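Local coordinates for protein TBC1 domain family member 22A (Homo sapiens, PDB 2QFZ) that probably acts as a GTPase-activating protein for Rab-family GTPases, through the all-helical TBC domain that makes up most of this construct, at residues I110-M115 / I129-L134; K83-F88 / N186-T191; P211-K216 / F245-M250. All coordinates share one frame; numbering follows the deposited sequence.

All three contacts lie inside the TBC domain and are buried, though each includes some partly exposed residues: Pro113 and Glu131 in contact 1, Phe86 and Asn186 in contact 2, Phe247 in contact 3. Contact 1 is nested within the chain loop closed by contact 2, and helix 124-140, which carries one side of contact 1, also packs against contact 2 and supplies it with a charged partner. Contact 3 follows later in the chain, its centre about 22 Å from that of contact 1 and about 30 Å from that of contact 2. Chemistry separates them: contacts 1 and 3 are essentially apolar, built round Ile112 and Ile213, whereas contact 2 adds a buried tyrosine-carboxylate hydrogen bond.

Contact 1: I110-M115 / I129-L134; sequences IDIPRM and IFERIL
Ile112 sets CG2 anti to its backbone N and CG1 beside that N (chi1 -65°), which sends its branches to different residues of helix 124-140; a chi2 of -19°, far from staggered, swings CD1 onto Leu134. There the methyls Ile112 CD1 and Leu134 CD1 meet at 3.5 Å, the side chains crossing at a slant. Ile112 CG2 rests on Phe130 CB at 4.0 Å, and Ile112 CG1 lies 4.0 Å from Glu131 CG, so the glutamate contributes its aliphatic part while its OE1 is hydrogen-bonded to Tyr105 OH. Three residues on, in the loop, Met115 reaches the Phe130 ring: Met115 CE sits near the ring plane at the edge, 4.0 Å from Phe130 CE2, and Met115 SD is 5.4 Å from the ring centroid in an oblique Met-aromatic contact. Phe130 also meets Phe158 edge-to-face. Backbone bonds from Arg114 N to Asp111 O and Met115 N to Ile112 O turn the chain through the 3-10 segment 112-113. Asp111, no part of this packing, pairs with Arg114 by charge alone and bonds to Tyr146 OH. Asp111 and Arg114 fit the IxxDxxR signature of TBC domains, whose arginine is the arginine finger in relatives, so Arg114 probably has that role.

Contact 2: K83-F88 / N186-T191; sequences KEYFAF and NIEADT
A near-perpendicular helix-helix crossing of the TBC domain joins helix 74-91 to helix 181-200, the short axes passing 9.4 Å apart at 94°. Ala189 lies at the crossing, where its small side chain lets Tyr85 come close: Tyr85 CD2 is 3.7 Å from Ala189 CA, and Tyr85 CB also borders Ala189 CB. With CG anti to its backbone N (chi1 176°), Tyr85 runs past this alanine to Glu188, whose extended chain brings a carboxylate to the edge of the phenol ring. Tyr85 OH donates to Glu188 OE2 at 2.6 Å, and OE2 accepts on its anti lone pair, the one away from OE1, with the ring and carboxylate planes 69° apart. Nearer the surface, Phe86 meets Asn186: Phe86 CZ is 3.5 Å from Asn186 OD1, which lies at the edge of a ring almost coplanar with the amide. Phe86 CE1 also packs on Ala189 CB at 4.1 Å. Ile133 of helix 124-140 covers both Tyr85 and Glu188. The other carboxylate oxygen, Glu188 OE1, forms a salt bridge with Arg132 NH2. Glu188 is thus held through both oxygens in a buried setting, where the arginine and the phenol would be expected to stabilise its negative charge.

Contact 3: P211-K216 / F245-M250; sequences PGIQMK and FAFRWM
The axes of segments 211-216 and 245-250 make an angle of 122°, more antiparallel than parallel, and pass 9.5 Å apart, with Ile213 CA nearest Met250 CA at 6.2 Å. Ile213 fills the middle of the crossing. Its CG2, anti to the backbone N, lies 3.5 Å from Phe247 CD1 and also near Met250 CB, with the isoleucine set at about a right angle to the phenylalanine. Ile213 CD1 touches Met250 CB at 3.8 Å, the two chains sliding past each other in opposite directions. Met250 is bent at chi2 (-48°), which carries its sulfur end along helix 211-227 to Lys216. Met250 CG then touches Lys216 CB at 4.0 Å, and Met250 CE comes within 3.7 Å of Lys216 O. Lys216 offers only the root of its side chain here, since its amine end leads away. Val217 and His281 also border Met250, the latter from helix 276-291, which touches Lys216 as well through Leu282. No hydrogen bond crosses between the two segments, and the join rests on apolar packing. It is a plain helix-helix crossing within the all-helical TBC fold, bringing together two helices separated in the chain by helix 229-237.

Contact 1: I110-M115 / I129-L134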
loop_
_atom_site.group_PDB
_atom_site.type_symbol
_atom_site.label_atom_id
_atom_site.label_comp_id
_atom_site.label_asym_id
_atom_site.label_seq_id
_atom_site.Cartn_x
_atom_site.Cartn_y
_atom_site.Cartn_z
ATOM N N ILE A 110 18.574 -6.831 -7.410
ATOM C CA ILE A 110 19.195 -5.513 -7.258
ATOM C C ILE A 110 18.374 -4.568 -6.383
ATOM O O ILE A 110 18.922 -3.824 -5.563
ATOM C CB ILE A 110 19.422 -4.869 -8.632
ATOM C CG1 ILE A 110 20.559 -5.610 -9.357
ATOM C CG2 ILE A 110 19.745 -3.365 -8.497
ATOM C CD1 ILE A 110 20.492 -5.495 -10.879
ATOM N N ASP A 111 17.064 -4.595 -6.571
ATOM C CA ASP A 111 16.145 -3.711 -5.850
ATOM C C ASP A 111 15.895 -4.137 -4.416
ATOM O O ASP A 111 15.963 -3.299 -3.527
ATOM C CB ASP A 111 14.796 -3.635 -6.566
ATOM C CG ASP A 111 14.878 -2.905 -7.917
ATOM O OD1 ASP A 111 15.934 -2.287 -8.222
ATOM O OD2 ASP A 111 13.882 -2.976 -8.662
ATOM N N ILE A 112 15.597 -5.423 -4.194
ATOM C CA ILE A 112 15.188 -5.864 -2.854
ATOM C C ILE A 112 16.229 -5.503 -1.819
ATOM O O ILE A 112 15.899 -4.797 -0.871
ATOM C CB ILE A 112 14.756 -7.388 -2.760
ATOM C CG1 ILE A 112 13.493 -7.648 -3.574
ATOM C CG2 ILE A 112 14.560 -7.827 -1.296
ATOM C CD1 ILE A 112 12.689 -6.436 -3.916
ATOM N N PRO A 113 17.495 -5.968 -1.992
ATOM C CA PRO A 113 18.573 -5.646 -1.033
ATOM C C PRO A 113 18.748 -4.199 -0.586
ATOM O O PRO A 113 19.236 -3.980 0.514
ATOM C CB PRO A 113 19.817 -6.144 -1.753
ATOM C CG PRO A 113 19.321 -7.367 -2.457
ATOM C CD PRO A 113 17.994 -6.891 -3.027
ATOM N N ARG A 114 18.337 -3.230 -1.393
ATOM C CA ARG A 114 18.533 -1.812 -1.064
ATOM C C ARG A 114 17.224 -1.067 -0.790
ATOM O O ARG A 114 17.209 0.176 -0.791
ATOM C CB ARG A 114 19.264 -1.057 -2.201
ATOM C CG ARG A 114 20.128 -1.877 -3.198
ATOM C CD ARG A 114 20.189 -1.174 -4.587
ATOM N NE ARG A 114 18.849 -0.770 -5.020
ATOM C CZ ARG A 114 18.551 -0.168 -6.174
ATOM N NH1 ARG A 114 17.268 0.164 -6.414
ATOM N NH2 ARG A 114 19.500 0.092 -7.090
ATOM N N MET A 115 16.124 -1.790 -0.573
ATOM C CA MET A 115 14.840 -1.125 -0.317
ATOM C C MET A 115 14.666 -0.846 1.190
ATOM O O MET A 115 15.448 -1.304 2.020
ATOM C CB MET A 115 13.661 -1.933 -0.912
ATOM C CG MET A 115 13.183 -3.088 -0.085
ATOM S SD MET A 115 12.037 -4.161 -0.977
ATOM C CE MET A 115 10.463 -3.478 -0.434
ATOM N N ILE A 129 12.174 -14.196 1.065
ATOM C CA ILE A 129 10.718 -14.287 0.957
ATOM C C ILE A 129 10.267 -13.238 -0.050
ATOM O O ILE A 129 9.488 -13.518 -0.947
ATOM C CB ILE A 129 10.018 -14.021 2.297
ATOM C CG1 ILE A 129 10.271 -15.151 3.265
ATOM C CG2 ILE A 129 8.506 -13.821 2.078
ATOM C CD1 ILE A 129 9.888 -14.783 4.735
ATOM N N PHE A 130 10.773 -12.017 0.123
ATOM C CA PHE A 130 10.385 -10.868 -0.731
ATOM C C PHE A 130 10.643 -11.150 -2.181
ATOM O O PHE A 130 9.753 -10.925 -2.996
ATOM C CB PHE A 130 11.108 -9.573 -0.283
ATOM C CG PHE A 130 10.379 -8.805 0.818
ATOM C CD1 PHE A 130 9.925 -9.441 1.951
ATOM C CD2 PHE A 130 10.155 -7.435 0.708
ATOM C CE1 PHE A 130 9.264 -8.740 2.957
ATOM C CE2 PHE A 130 9.500 -6.738 1.705
ATOM C CZ PHE A 130 9.055 -7.401 2.833
ATOM N N GLU A 131 11.856 -11.647 -2.505
ATOM C CA GLU A 131 12.239 -12.025 -3.902
ATOM C C GLU A 131 11.361 -13.103 -4.501
ATOM O O GLU A 131 10.996 -13.065 -5.699
ATOM C CB GLU A 131 13.722 -12.521 -3.952
ATOM C CG GLU A 131 14.729 -11.421 -3.750
ATOM C CD GLU A 131 16.175 -11.895 -3.671
ATOM O OE1 GLU A 131 16.434 -13.095 -3.901
ATOM O OE2 GLU A 131 17.064 -11.037 -3.377
ATOM N N ARG A 132 11.035 -14.094 -3.675
ATOM C CA ARG A 132 10.221 -15.199 -4.134
ATOM C C ARG A 132 8.793 -14.783 -4.419
ATOM O O ARG A 132 8.221 -15.167 -5.453
ATOM C CB ARG A 132 10.260 -16.334 -3.114
ATOM C CG ARG A 132 9.737 -17.621 -3.671
ATOM C CD ARG A 132 10.184 -18.782 -2.852
ATOM N NE ARG A 132 10.072 -18.501 -1.425
ATOM C CZ ARG A 132 10.590 -19.239 -0.458
ATOM N NH1 ARG A 132 11.266 -20.370 -0.737
ATOM N NH2 ARG A 132 10.396 -18.866 0.810
ATOM N N ILE A 133 8.179 -14.020 -3.511
ATOM C CA ILE A 133 6.805 -13.470 -3.762
ATOM C C ILE A 133 6.771 -12.651 -5.061
ATOM O O ILE A 133 5.879 -12.819 -5.908
ATOM C CB ILE A 133 6.312 -12.558 -2.591
ATOM C CG1 ILE A 133 5.956 -13.386 -1.355
ATOM C CG2 ILE A 133 5.064 -11.709 -3.009
ATOM C CD1 ILE A 133 5.763 -12.528 -0.070
ATOM N N LEU A 134 7.763 -11.764 -5.210
ATOM C CA LEU A 134 7.828 -10.843 -6.347
ATOM C C LEU A 134 8.142 -11.592 -7.662
ATOM O O LEU A 134 7.497 -11.377 -8.687
ATOM C CB LEU A 134 8.845 -9.696 -6.049
ATOM C CG LEU A 134 8.353 -8.663 -5.028
ATOM C CD1 LEU A 134 9.475 -7.791 -4.523
ATOM C CD2 LEU A 134 7.230 -7.844 -5.655
#

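Contact 2: K83-F88 / N186-T191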
loop_
_atom_site.group_PDB
_atom_site.type_symbol
_atom_site.label_atom_id
_atom_site.label_comp_id
_atom_site.label_asym_id
_atom_site.label_seq_id
_atom_site.Cartn_x
_atom_site.Cartn_y
_atom_site.Cartn_z
ATOM N N LYS A 83 -1.861 -23.803 0.267
ATOM C CA LYS A 83 -1.348 -24.917 -0.530
ATOM C C LYS A 83 -1.205 -24.553 -1.995
ATOM O O LYS A 83 -0.284 -24.985 -2.643
ATOM C CB LYS A 83 -2.267 -26.140 -0.405
ATOM C CG LYS A 83 -2.176 -26.787 0.959
ATOM C CD LYS A 83 -2.954 -28.077 1.032
ATOM C CE LYS A 83 -2.878 -28.643 2.424
ATOM N NZ LYS A 83 -1.454 -28.784 2.885
ATOM N N GLU A 84 -2.125 -23.755 -2.534
ATOM C CA GLU A 84 -2.036 -23.371 -3.959
ATOM C C GLU A 84 -0.750 -22.568 -4.228
ATOM O O GLU A 84 -0.093 -22.752 -5.255
ATOM C CB GLU A 84 -3.290 -22.593 -4.376
ATOM C CG GLU A 84 -3.278 -22.075 -5.786
ATOM N N TYR A 85 -0.379 -21.694 -3.278
ATOM C CA TYR A 85 0.809 -20.897 -3.404
ATOM C C TYR A 85 2.044 -21.781 -3.286
ATOM O O TYR A 85 2.989 -21.624 -4.027
ATOM C CB TYR A 85 0.848 -19.793 -2.328
ATOM C CG TYR A 85 2.142 -18.983 -2.368
ATOM C CD1 TYR A 85 2.373 -18.066 -3.376
ATOM C CD2 TYR A 85 3.137 -19.159 -1.413
ATOM C CE1 TYR A 85 3.568 -17.348 -3.442
ATOM C CE2 TYR A 85 4.328 -18.411 -1.454
ATOM C CZ TYR A 85 4.534 -17.510 -2.483
ATOM O OH TYR A 85 5.718 -16.753 -2.557
ATOM N N PHE A 86 2.051 -22.682 -2.319
ATOM C CA PHE A 86 3.173 -23.618 -2.168
ATOM C C PHE A 86 3.394 -24.477 -3.409
ATOM O O PHE A 86 4.540 -24.807 -3.737
ATOM C CB PHE A 86 2.931 -24.524 -0.987
ATOM C CG PHE A 86 2.719 -23.801 0.304
ATOM C CD1 PHE A 86 3.274 -22.540 0.537
ATOM C CD2 PHE A 86 2.005 -24.419 1.328
ATOM C CE1 PHE A 86 3.088 -21.891 1.783
ATOM C CE2 PHE A 86 1.844 -23.785 2.568
ATOM C CZ PHE A 86 2.385 -22.500 2.773
ATOM N N ALA A 87 2.301 -24.841 -4.084
ATOM C CA ALA A 87 2.395 -25.438 -5.421
ATOM C C ALA A 87 3.063 -24.523 -6.448
ATOM O O ALA A 87 3.743 -25.010 -7.334
ATOM C CB ALA A 87 0.988 -25.883 -5.932
ATOM N N PHE A 88 2.861 -23.199 -6.362
ATOM C CA PHE A 88 3.577 -22.300 -7.266
ATOM C C PHE A 88 5.067 -22.383 -6.989
ATOM O O PHE A 88 5.836 -22.433 -7.910
ATOM C CB PHE A 88 3.146 -20.816 -7.172
ATOM C CG PHE A 88 1.721 -20.551 -7.488
ATOM C CD1 PHE A 88 0.943 -21.465 -8.193
ATOM C CD2 PHE A 88 1.151 -19.336 -7.089
ATOM C CE1 PHE A 88 -0.393 -21.179 -8.462
ATOM C CE2 PHE A 88 -0.146 -19.027 -7.354
ATOM C CZ PHE A 88 -0.944 -19.939 -8.049
ATOM N N ASN A 186 3.446 -19.710 5.812
ATOM C CA ASN A 186 2.028 -19.342 5.833
ATOM C C ASN A 186 1.827 -17.827 5.674
ATOM O O ASN A 186 0.973 -17.390 4.910
ATOM C CB ASN A 186 1.350 -19.815 7.095
ATOM C CG ASN A 186 1.014 -21.312 7.063
ATOM O OD1 ASN A 186 1.249 -22.016 6.067
ATOM N ND2 ASN A 186 0.459 -21.787 8.149
ATOM N N ILE A 187 2.637 -17.064 6.385
ATOM C CA ILE A 187 2.699 -15.621 6.240
ATOM C C ILE A 187 3.033 -15.191 4.823
ATOM O O ILE A 187 2.419 -14.276 4.318
ATOM C CB ILE A 187 3.712 -14.984 7.218
ATOM C CG1 ILE A 187 3.207 -15.107 8.658
ATOM C CG2 ILE A 187 3.941 -13.500 6.870
ATOM C CD1 ILE A 187 4.268 -14.784 9.721
ATOM N N GLU A 188 4.002 -15.862 4.194
ATOM C CA GLU A 188 4.416 -15.579 2.836
ATOM C C GLU A 188 3.275 -15.785 1.847
ATOM O O GLU A 188 3.062 -14.912 0.950
ATOM C CB GLU A 188 5.683 -16.385 2.435
ATOM C CG GLU A 188 6.044 -16.271 0.956
ATOM C CD GLU A 188 7.254 -17.091 0.512
ATOM O OE1 GLU A 188 8.020 -17.512 1.351
ATOM O OE2 GLU A 188 7.455 -17.271 -0.711
ATOM N N ALA A 189 2.525 -16.896 2.001
ATOM C CA ALA A 189 1.347 -17.165 1.151
ATOM C C ALA A 189 0.281 -16.080 1.326
ATOM O O ALA A 189 -0.256 -15.582 0.358
ATOM C CB ALA A 189 0.703 -18.555 1.475
ATOM N N ASP A 190 -0.035 -15.764 2.573
ATOM C CA ASP A 190 -1.015 -14.711 2.914
ATOM C C ASP A 190 -0.608 -13.369 2.271
ATOM O O ASP A 190 -1.413 -12.674 1.640
ATOM C CB ASP A 190 -1.119 -14.574 4.455
ATOM C CG ASP A 190 -1.718 -15.841 5.148
ATOM O OD1 ASP A 190 -2.088 -16.865 4.445
ATOM O OD2 ASP A 190 -1.863 -15.791 6.408
ATOM N N THR A 191 0.669 -13.053 2.386
ATOM C CA THR A 191 1.231 -11.815 1.826
ATOM C C THR A 191 1.088 -11.787 0.301
ATOM O O THR A 191 0.634 -10.758 -0.285
ATOM C CB THR A 191 2.667 -11.637 2.262
ATOM O OG1 THR A 191 2.700 -11.561 3.678
ATOM C CG2 THR A 191 3.303 -10.344 1.678
#

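Contact 3: P211-K216 / F245-M250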
loop_
_atom_site.group_PDB
_atom_site.type_symbol
_atom_site.label_atom_id
_atom_site.label_comp_id
_atom_site.label_asym_id
_atom_site.label_seq_id
_atom_site.Cartn_x
_atom_site.Cartn_y
_atom_site.Cartn_z
ATOM N N PRO A 211 0.302 2.846 -18.319
ATOM C CA PRO A 211 -0.693 3.860 -18.664
ATOM C C PRO A 211 -1.643 4.233 -17.548
ATOM O O PRO A 211 -2.275 5.254 -17.637
ATOM C CB PRO A 211 -1.461 3.223 -19.850
ATOM C CG PRO A 211 -1.290 1.768 -19.670
ATOM C CD PRO A 211 0.067 1.584 -19.055
ATOM N N GLY A 212 -1.777 3.383 -16.529
ATOM C CA GLY A 212 -2.532 3.729 -15.353
ATOM C C GLY A 212 -1.867 4.867 -14.608
ATOM O O GLY A 212 -2.540 5.698 -14.056
ATOM N N ILE A 213 -0.542 4.906 -14.596
ATOM C CA ILE A 213 0.160 5.903 -13.806
ATOM C C ILE A 213 -0.033 7.291 -14.440
ATOM O O ILE A 213 -0.426 8.200 -13.770
ATOM C CB ILE A 213 1.641 5.622 -13.640
ATOM C CG1 ILE A 213 1.882 4.224 -13.018
ATOM C CG2 ILE A 213 2.256 6.695 -12.772
ATOM C CD1 ILE A 213 1.489 4.150 -11.588
ATOM N N GLN A 214 0.239 7.419 -15.729
ATOM C CA GLN A 214 0.075 8.687 -16.464
ATOM C C GLN A 214 -1.313 9.260 -16.378
ATOM O O GLN A 214 -1.478 10.471 -16.189
ATOM C CB GLN A 214 0.453 8.515 -17.945
ATOM C CG GLN A 214 1.915 8.808 -18.210
ATOM C CD GLN A 214 2.841 7.770 -17.612
ATOM O OE1 GLN A 214 2.583 6.577 -17.696
ATOM N NE2 GLN A 214 3.932 8.223 -17.013
ATOM N N MET A 215 -2.302 8.386 -16.513
ATOM C CA MET A 215 -3.676 8.768 -16.365
ATOM C C MET A 215 -3.968 9.323 -14.978
ATOM O O MET A 215 -4.585 10.372 -14.859
ATOM C CB MET A 215 -4.597 7.566 -16.649
ATOM C CG MET A 215 -6.085 7.955 -16.735
ATOM S SD MET A 215 -6.387 9.122 -18.092
ATOM C CE MET A 215 -6.078 8.077 -19.512
ATOM N N LYS A 216 -3.529 8.623 -13.935
ATOM C CA LYS A 216 -3.712 9.111 -12.548
ATOM C C LYS A 216 -2.981 10.421 -12.227
ATOM O O LYS A 216 -3.500 11.258 -11.480
ATOM C CB LYS A 216 -3.308 8.050 -11.543
ATOM C CG LYS A 216 -4.291 6.865 -11.549
ATOM C CD LYS A 216 -3.784 5.637 -10.801
ATOM C CE LYS A 216 -4.557 4.360 -11.307
ATOM N NZ LYS A 216 -4.731 3.388 -10.202
ATOM N N PHE A 245 7.185 14.512 -9.732
ATOM C CA PHE A 245 7.110 14.134 -8.313
ATOM C C PHE A 245 6.013 13.116 -8.045
ATOM O O PHE A 245 6.195 12.225 -7.237
ATOM C CB PHE A 245 6.993 15.380 -7.371
ATOM C CG PHE A 245 5.712 16.169 -7.537
ATOM C CD1 PHE A 245 4.558 15.826 -6.865
ATOM C CD2 PHE A 245 5.665 17.234 -8.385
ATOM C CE1 PHE A 245 3.387 16.547 -7.052
ATOM C CE2 PHE A 245 4.504 17.949 -8.575
ATOM C CZ PHE A 245 3.369 17.613 -7.911
ATOM N N ALA A 246 4.899 13.214 -8.747
ATOM C CA ALA A 246 3.738 12.347 -8.510
ATOM C C ALA A 246 3.776 10.953 -9.197
ATOM O O ALA A 246 2.970 10.126 -8.887
ATOM C CB ALA A 246 2.481 13.081 -8.896
ATOM N N PHE A 247 4.701 10.701 -10.123
ATOM C CA PHE A 247 4.911 9.353 -10.660
ATOM C C PHE A 247 5.191 8.370 -9.528
ATOM O O PHE A 247 4.570 7.319 -9.450
ATOM C CB PHE A 247 6.095 9.261 -11.642
ATOM C CG PHE A 247 6.219 7.893 -12.302
ATOM C CD1 PHE A 247 5.559 7.625 -13.493
ATOM C CD2 PHE A 247 6.954 6.868 -11.705
ATOM C CE1 PHE A 247 5.655 6.345 -14.112
ATOM C CE2 PHE A 247 7.030 5.601 -12.294
ATOM C CZ PHE A 247 6.386 5.343 -13.495
ATOM N N ARG A 248 6.105 8.731 -8.644
ATOM C CA ARG A 248 6.410 7.909 -7.463
ATOM C C ARG A 248 5.243 7.785 -6.466
ATOM O O ARG A 248 5.071 6.770 -5.826
ATOM C CB ARG A 248 7.643 8.446 -6.766
ATOM C CG ARG A 248 8.444 7.358 -6.060
ATOM C CD ARG A 248 9.806 7.869 -5.662
ATOM N NE ARG A 248 9.709 8.870 -4.613
ATOM C CZ ARG A 248 10.734 9.615 -4.190
ATOM N NH1 ARG A 248 11.940 9.507 -4.744
ATOM N NH2 ARG A 248 10.549 10.485 -3.232
ATOM N N TRP A 249 4.442 8.827 -6.335
ATOM C CA TRP A 249 3.315 8.821 -5.421
ATOM C C TRP A 249 2.304 7.746 -5.899
ATOM O O TRP A 249 1.648 7.137 -5.087
ATOM C CB TRP A 249 2.607 10.215 -5.391
ATOM C CG TRP A 249 3.414 11.412 -4.785
ATOM C CD1 TRP A 249 4.723 11.440 -4.496
ATOM C CD2 TRP A 249 2.904 12.723 -4.445
ATOM N NE1 TRP A 249 5.091 12.674 -4.000
ATOM C CE2 TRP A 249 3.976 13.474 -3.962
ATOM C CE3 TRP A 249 1.620 13.305 -4.463
ATOM C CZ2 TRP A 249 3.835 14.789 -3.543
ATOM C CZ3 TRP A 249 1.472 14.621 -4.018
ATOM C CH2 TRP A 249 2.577 15.344 -3.572
ATOM N N MET A 250 2.138 7.582 -7.214
ATOM C CA MET A 250 1.162 6.593 -7.776
ATOM C C MET A 250 1.751 5.189 -7.854
ATOM O O MET A 250 1.121 4.240 -7.446
ATOM C CB MET A 250 0.714 6.971 -9.190
ATOM C CG MET A 250 0.007 8.312 -9.281
ATOM S SD MET A 250 -1.265 8.532 -8.047
ATOM C CE MET A 250 -1.766 10.218 -8.375
#